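PDB 2GU1: peptidoglycan DD-endopeptidase ShyB from Vibrio cholerae, which hydrolyses the peptide cross-links between adjacent peptidoglycan strands as a zinc-dependent endopeptidase, probably making room for new glycans as the cell wall expands. Local coordinates for residues A[253-266]-A[277-289]. Sequence-based numbering, arbitrary orientation.
Sequences VIVVRKHPYAGNYL and RYLHLDKILVKKG
Leu266 and Tyr278 form an antiparallel hydrogen-bonded pair. Leu266 N donates to Tyr278 O, and Tyr278 N donates back to Leu266 O at 2.9 Å. Tyr278 O also takes a CA-H...O contact from Tyr265, and Leu266 O takes one from Arg277. Further along, both segments turn a corner, at Asn264 and at His280. Backbone bonds continue there: His280 N reaches Ala262 O, and Leu281 N makes a bent bond to Asn264 O. At the far end Gly289 N bonds Val253 O at 2.8 Å.

One side-chain amide joins this network. Asn264 ND2 gives a 3.0 Å bond to Leu281 O, nearly straight at 160°. The acceptor lies in the amide plane, but the donor is tilted 27° from the carbonyl plane of Leu281. Thr304 OG1 bonds to both Leu281 O and Asn264 N, so the loop between strands 297-300 and 312-318 is joined to this corner.

Val253, Val256 and Leu266 pack against Ile284 and Val286. Leu266 has CG anti to its backbone N (chi1 -157°), and its two methyls split the work. CD1 meets Ile284 CG2 at 3.7 Å. CD2 presses on Val286 CG2 at 3.4 Å, tighter than usual, with the two side chains nearly at right angles. Val253 CG2 touches the same Val286 methyl from 3.8 Å. Val256 CG1 slides past Ile284 CD1. Leu279 CG lies against Tyr265 CB, and its CD2 against Ala262 CB.

Leu279 neighbours the zinc ligand His313 of this M23 peptidase. The His280 side chain is about 6 Å from the zinc ion (nearest atoms). Its ND1 is bonded to Thr304 O, which holds the ring. The His280-Ala262, Asn264-Leu281 and Thr304 bonds therefore fix the corner beside the metal. Aliphatic contacts, with the Gly289-Val253 bond, join strand 283-284 and the loop after it to strands 251-259 and 265-269.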
loop_
_atom_site.group_PDB
_atom_site.type_symbol
_atom_site.label_atom_id
_atom_site.label_comp_id
_atom_site.label_asym_id
_atom_site.label_seq_id
_atom_site.Cartn_x
_atom_site.Cartn_y
_atom_site.Cartn_z
ATOM N N VAL A 253 -10.542 -4.261 -1.423
ATOM C CA VAL A 253 -10.458 -2.880 -1.846
ATOM C C VAL A 253 -10.214 -2.044 -0.597
ATOM O O VAL A 253 -11.037 -2.034 0.316
ATOM C CB VAL A 253 -11.777 -2.433 -2.508
ATOM C CG1 VAL A 253 -11.665 -0.994 -2.964
ATOM C CG2 VAL A 253 -12.103 -3.350 -3.675
ATOM N N ILE A 254 -9.086 -1.344 -0.553
ATOM C CA ILE A 254 -8.769 -0.530 0.605
ATOM C C ILE A 254 -8.842 0.960 0.308
ATOM O O ILE A 254 -8.955 1.769 1.227
ATOM C CB ILE A 254 -7.362 -0.866 1.163
ATOM C CG1 ILE A 254 -6.297 -0.652 0.086
ATOM C CG2 ILE A 254 -7.330 -2.311 1.646
ATOM C CD1 ILE A 254 -4.885 -0.949 0.563
ATOM N N VAL A 255 -8.781 1.322 -0.973
ATOM C CA VAL A 255 -8.839 2.725 -1.363
ATOM C C VAL A 255 -9.657 2.942 -2.632
ATOM O O VAL A 255 -9.514 2.209 -3.608
ATOM C CB VAL A 255 -7.429 3.296 -1.602
ATOM C CG1 VAL A 255 -7.517 4.752 -2.023
ATOM C CG2 VAL A 255 -6.588 3.148 -0.349
ATOM N N VAL A 256 -10.508 3.962 -2.601
ATOM C CA VAL A 256 -11.365 4.329 -3.730
ATOM C C VAL A 256 -11.422 5.850 -3.724
ATOM O O VAL A 256 -12.187 6.435 -2.957
ATOM C CB VAL A 256 -12.799 3.783 -3.556
ATOM C CG1 VAL A 256 -13.668 4.204 -4.730
ATOM C CG2 VAL A 256 -12.771 2.282 -3.438
ATOM N N ARG A 257 -10.613 6.488 -4.566
ATOM C CA ARG A 257 -10.570 7.944 -4.610
ATOM C C ARG A 257 -10.647 8.587 -5.983
ATOM O O ARG A 257 -10.434 7.944 -7.013
ATOM C CB ARG A 257 -9.285 8.461 -3.962
ATOM C CG ARG A 257 -9.079 8.066 -2.523
ATOM C CD ARG A 257 -8.087 9.017 -1.866
ATOM N NE ARG A 257 -7.612 8.509 -0.583
ATOM C CZ ARG A 257 -8.406 8.149 0.419
ATOM N NH1 ARG A 257 -9.725 8.241 0.292
ATOM N NH2 ARG A 257 -7.878 7.692 1.548
ATOM N N LYS A 258 -10.944 9.885 -5.966
ATOM C CA LYS A 258 -10.997 10.699 -7.168
ATOM C C LYS A 258 -9.896 11.731 -6.932
ATOM O O LYS A 258 -10.059 12.657 -6.140
ATOM C CB LYS A 258 -12.347 11.405 -7.310
ATOM C CG LYS A 258 -12.602 11.962 -8.712
ATOM C CD LYS A 258 -11.500 12.913 -9.161
ATOM C CE LYS A 258 -11.335 12.914 -10.681
ATOM N NZ LYS A 258 -10.193 13.772 -11.129
ATOM N N HIS A 259 -8.778 11.561 -7.625
ATOM C CA HIS A 259 -7.631 12.444 -7.484
ATOM C C HIS A 259 -7.559 13.414 -8.663
ATOM O O HIS A 259 -7.793 13.033 -9.810
ATOM C CB HIS A 259 -6.370 11.580 -7.398
ATOM C CG HIS A 259 -5.135 12.324 -7.001
ATOM N ND1 HIS A 259 -4.431 13.126 -7.875
ATOM C CD2 HIS A 259 -4.452 12.350 -5.832
ATOM C CE1 HIS A 259 -3.364 13.608 -7.262
ATOM N NE2 HIS A 259 -3.353 13.152 -6.023
ATOM N N PRO A 260 -7.240 14.689 -8.394
ATOM C CA PRO A 260 -7.150 15.700 -9.455
ATOM C C PRO A 260 -6.198 15.318 -10.586
ATOM O O PRO A 260 -6.427 15.666 -11.750
ATOM C CB PRO A 260 -6.670 16.949 -8.710
ATOM C CG PRO A 260 -7.178 16.735 -7.309
ATOM C CD PRO A 260 -6.926 15.273 -7.077
ATOM N N TYR A 261 -5.136 14.598 -10.244
ATOM C CA TYR A 261 -4.144 14.207 -11.235
ATOM C C TYR A 261 -4.134 12.723 -11.582
ATOM O O TYR A 261 -3.927 12.355 -12.740
ATOM C CB TYR A 261 -2.770 14.670 -10.756
ATOM C CG TYR A 261 -2.707 16.178 -10.675
ATOM C CD1 TYR A 261 -2.440 16.942 -11.807
ATOM C CD2 TYR A 261 -3.031 16.845 -9.491
ATOM C CE1 TYR A 261 -2.505 18.332 -11.772
ATOM C CE2 TYR A 261 -3.098 18.238 -9.443
ATOM C CZ TYR A 261 -2.838 18.973 -10.587
ATOM O OH TYR A 261 -2.933 20.347 -10.554
ATOM N N ALA A 262 -4.358 11.875 -10.589
ATOM C CA ALA A 262 -4.384 10.434 -10.834
ATOM C C ALA A 262 -5.783 10.034 -11.294
ATOM O O ALA A 262 -6.021 8.882 -11.655
ATOM C CB ALA A 262 -4.005 9.677 -9.571
ATOM N N GLY A 263 -6.696 11.000 -11.287
ATOM C CA GLY A 263 -8.072 10.747 -11.693
ATOM C C GLY A 263 -8.703 9.760 -10.735
ATOM O O GLY A 263 -8.306 9.692 -9.567
ATOM N N ASN A 264 -9.692 9.004 -11.205
ATOM C CA ASN A 264 -10.329 7.995 -10.368
ATOM C C ASN A 264 -9.342 6.839 -10.219
ATOM O O ASN A 264 -8.801 6.340 -11.215
ATOM C CB ASN A 264 -11.611 7.471 -11.022
ATOM C CG ASN A 264 -12.681 8.532 -11.140
ATOM O OD1 ASN A 264 -13.084 9.129 -10.146
ATOM N ND2 ASN A 264 -13.154 8.769 -12.359
ATOM N N TYR A 265 -9.083 6.416 -8.985
ATOM C CA TYR A 265 -8.157 5.311 -8.808
ATOM C C TYR A 265 -8.566 4.386 -7.689
ATOM O O TYR A 265 -9.381 4.731 -6.820
ATOM C CB TYR A 265 -6.706 5.821 -8.652
ATOM C CG TYR A 265 -6.289 6.317 -7.283
ATOM C CD1 TYR A 265 -5.764 5.441 -6.332
ATOM C CD2 TYR A 265 -6.352 7.673 -6.969
ATOM C CE1 TYR A 265 -5.296 5.910 -5.097
ATOM C CE2 TYR A 265 -5.887 8.152 -5.738
ATOM C CZ TYR A 265 -5.355 7.271 -4.812
ATOM O OH TYR A 265 -4.838 7.754 -3.620
ATOM N N LEU A 266 -8.007 3.189 -7.729
ATOM C CA LEU A 266 -8.350 2.160 -6.770
ATOM C C LEU A 266 -7.080 1.473 -6.288
ATOM O O LEU A 266 -6.089 1.397 -7.013
ATOM C CB LEU A 266 -9.252 1.147 -7.485
ATOM C CG LEU A 266 -10.235 0.195 -6.814
ATOM C CD1 LEU A 266 -11.328 0.979 -6.097
ATOM C CD2 LEU A 266 -10.851 -0.688 -7.895
ATOM N N ARG A 277 -2.420 -0.890 -7.700
ATOM C CA ARG A 277 -3.132 0.370 -7.911
ATOM C C ARG A 277 -3.588 0.468 -9.358
ATOM O O ARG A 277 -2.881 0.011 -10.269
ATOM C CB ARG A 277 -2.224 1.567 -7.635
ATOM C CG ARG A 277 -1.730 1.683 -6.224
ATOM C CD ARG A 277 -0.806 2.880 -6.159
ATOM N NE ARG A 277 -0.483 3.256 -4.796
ATOM C CZ ARG A 277 0.522 4.058 -4.477
ATOM N NH1 ARG A 277 1.296 4.553 -5.435
ATOM N NH2 ARG A 277 0.745 4.375 -3.207
ATOM N N TYR A 278 -4.746 1.094 -9.565
ATOM C CA TYR A 278 -5.325 1.255 -10.900
ATOM C C TYR A 278 -5.744 2.731 -11.028
ATOM O O TYR A 278 -6.654 3.183 -10.336
ATOM C CB TYR A 278 -6.549 0.330 -11.035
ATOM C CG TYR A 278 -6.293 -1.114 -10.620
ATOM C CD1 TYR A 278 -6.061 -2.111 -11.571
ATOM C CD2 TYR A 278 -6.236 -1.471 -9.273
ATOM C CE1 TYR A 278 -5.769 -3.420 -11.186
ATOM C CE2 TYR A 278 -5.943 -2.777 -8.878
ATOM C CZ TYR A 278 -5.705 -3.744 -9.836
ATOM O OH TYR A 278 -5.354 -5.017 -9.437
ATOM N N LEU A 279 -5.088 3.475 -11.917
ATOM C CA LEU A 279 -5.373 4.899 -12.084
ATOM C C LEU A 279 -6.038 5.338 -13.384
ATOM O O LEU A 279 -6.084 4.592 -14.367
ATOM C CB LEU A 279 -4.087 5.707 -11.921
ATOM C CG LEU A 279 -3.443 5.852 -10.545
ATOM C CD1 LEU A 279 -3.149 4.492 -9.942
ATOM C CD2 LEU A 279 -2.152 6.678 -10.701
ATOM N N HIS A 280 -6.543 6.571 -13.354
ATOM C CA HIS A 280 -7.204 7.210 -14.488
ATOM C C HIS A 280 -8.477 6.506 -14.946
ATOM O O HIS A 280 -8.934 6.698 -16.073
ATOM C CB HIS A 280 -6.221 7.315 -15.655
ATOM C CG HIS A 280 -4.920 7.958 -15.283
ATOM N ND1 HIS A 280 -4.836 9.248 -14.804
ATOM C CD2 HIS A 280 -3.651 7.485 -15.310
ATOM C CE1 HIS A 280 -3.573 9.543 -14.552
ATOM N NE2 HIS A 280 -2.832 8.490 -14.851
ATOM N N LEU A 281 -9.061 5.711 -14.064
ATOM C CA LEU A 281 -10.270 4.976 -14.392
ATOM C C LEU A 281 -11.448 5.866 -14.786
ATOM O O LEU A 281 -11.638 6.956 -14.239
ATOM C CB LEU A 281 -10.662 4.099 -13.200
ATOM C CG LEU A 281 -9.605 3.100 -12.708
ATOM C CD1 LEU A 281 -10.064 2.470 -11.410
ATOM C CD2 LEU A 281 -9.371 2.018 -13.778
ATOM N N ASP A 282 -12.241 5.404 -15.746
ATOM C CA ASP A 282 -13.409 6.162 -16.166
ATOM C C ASP A 282 -14.516 5.901 -15.145
ATOM O O ASP A 282 -15.306 6.788 -14.825
ATOM C CB ASP A 282 -13.902 5.706 -17.544
ATOM C CG ASP A 282 -15.099 6.511 -18.016
ATOM O OD1 ASP A 282 -14.939 7.725 -18.233
ATOM O OD2 ASP A 282 -16.204 5.945 -18.152
ATOM N N LYS A 283 -14.540 4.680 -14.620
ATOM C CA LYS A 283 -15.551 4.267 -13.649
ATOM C C LYS A 283 -15.026 3.166 -12.726
ATOM O O LYS A 283 -14.313 2.267 -13.177
ATOM C CB LYS A 283 -16.783 3.743 -14.394
ATOM C CG LYS A 283 -17.951 3.337 -13.507
ATOM C CD LYS A 283 -18.585 4.555 -12.846
ATOM C CE LYS A 283 -19.853 4.185 -12.081
ATOM N NZ LYS A 283 -20.505 5.388 -11.485
ATOM N N ILE A 284 -15.387 3.233 -11.444
ATOM C CA ILE A 284 -14.973 2.227 -10.462
ATOM C C ILE A 284 -16.214 1.402 -10.108
ATOM O O ILE A 284 -17.244 1.959 -9.737
ATOM C CB ILE A 284 -14.378 2.899 -9.184
ATOM C CG1 ILE A 284 -12.987 3.458 -9.506
ATOM C CG2 ILE A 284 -14.294 1.885 -8.029
ATOM C CD1 ILE A 284 -12.333 4.234 -8.377
ATOM N N LEU A 285 -16.110 0.083 -10.230
ATOM C CA LEU A 285 -17.238 -0.811 -9.971
ATOM C C LEU A 285 -17.251 -1.525 -8.622
ATOM O O LEU A 285 -18.078 -2.415 -8.396
ATOM C CB LEU A 285 -17.323 -1.857 -11.086
ATOM C CG LEU A 285 -17.568 -1.338 -12.505
ATOM C CD1 LEU A 285 -17.428 -2.491 -13.486
ATOM C CD2 LEU A 285 -18.958 -0.706 -12.604
ATOM N N VAL A 286 -16.346 -1.147 -7.727
ATOM C CA VAL A 286 -16.281 -1.772 -6.412
ATOM C C VAL A 286 -16.207 -0.688 -5.344
ATOM O O VAL A 286 -16.028 0.487 -5.659
ATOM C CB VAL A 286 -15.041 -2.696 -6.285
ATOM C CG1 VAL A 286 -15.228 -3.942 -7.135
ATOM C CG2 VAL A 286 -13.795 -1.952 -6.726
ATOM N N LYS A 287 -16.344 -1.080 -4.085
ATOM C CA LYS A 287 -16.289 -0.117 -2.992
ATOM C C LYS A 287 -15.319 -0.562 -1.907
ATOM O O LYS A 287 -14.917 -1.725 -1.861
ATOM C CB LYS A 287 -17.683 0.068 -2.383
ATOM C CG LYS A 287 -17.724 1.104 -1.275
ATOM C CD LYS A 287 -19.099 1.216 -0.643
ATOM C CE LYS A 287 -19.091 2.244 0.482
ATOM N NZ LYS A 287 -18.088 1.896 1.533
ATOM N N LYS A 288 -14.940 0.371 -1.035
ATOM C CA LYS A 288 -14.034 0.062 0.063
ATOM C C LYS A 288 -14.551 -1.135 0.848
ATOM O O LYS A 288 -15.761 -1.314 0.989
ATOM C CB LYS A 288 -13.915 1.242 1.024
ATOM C CG LYS A 288 -12.940 2.329 0.608
ATOM C CD LYS A 288 -12.626 3.235 1.793
ATOM C CE LYS A 288 -12.028 2.436 2.945
ATOM N NZ LYS A 288 -11.802 3.264 4.169
ATOM N N GLY A 289 -13.629 -1.943 1.358
ATOM C CA GLY A 289 -14.009 -3.103 2.141
ATOM C C GLY A 289 -14.470 -4.302 1.338
ATOM O O GLY A 289 -14.509 -5.417 1.852
#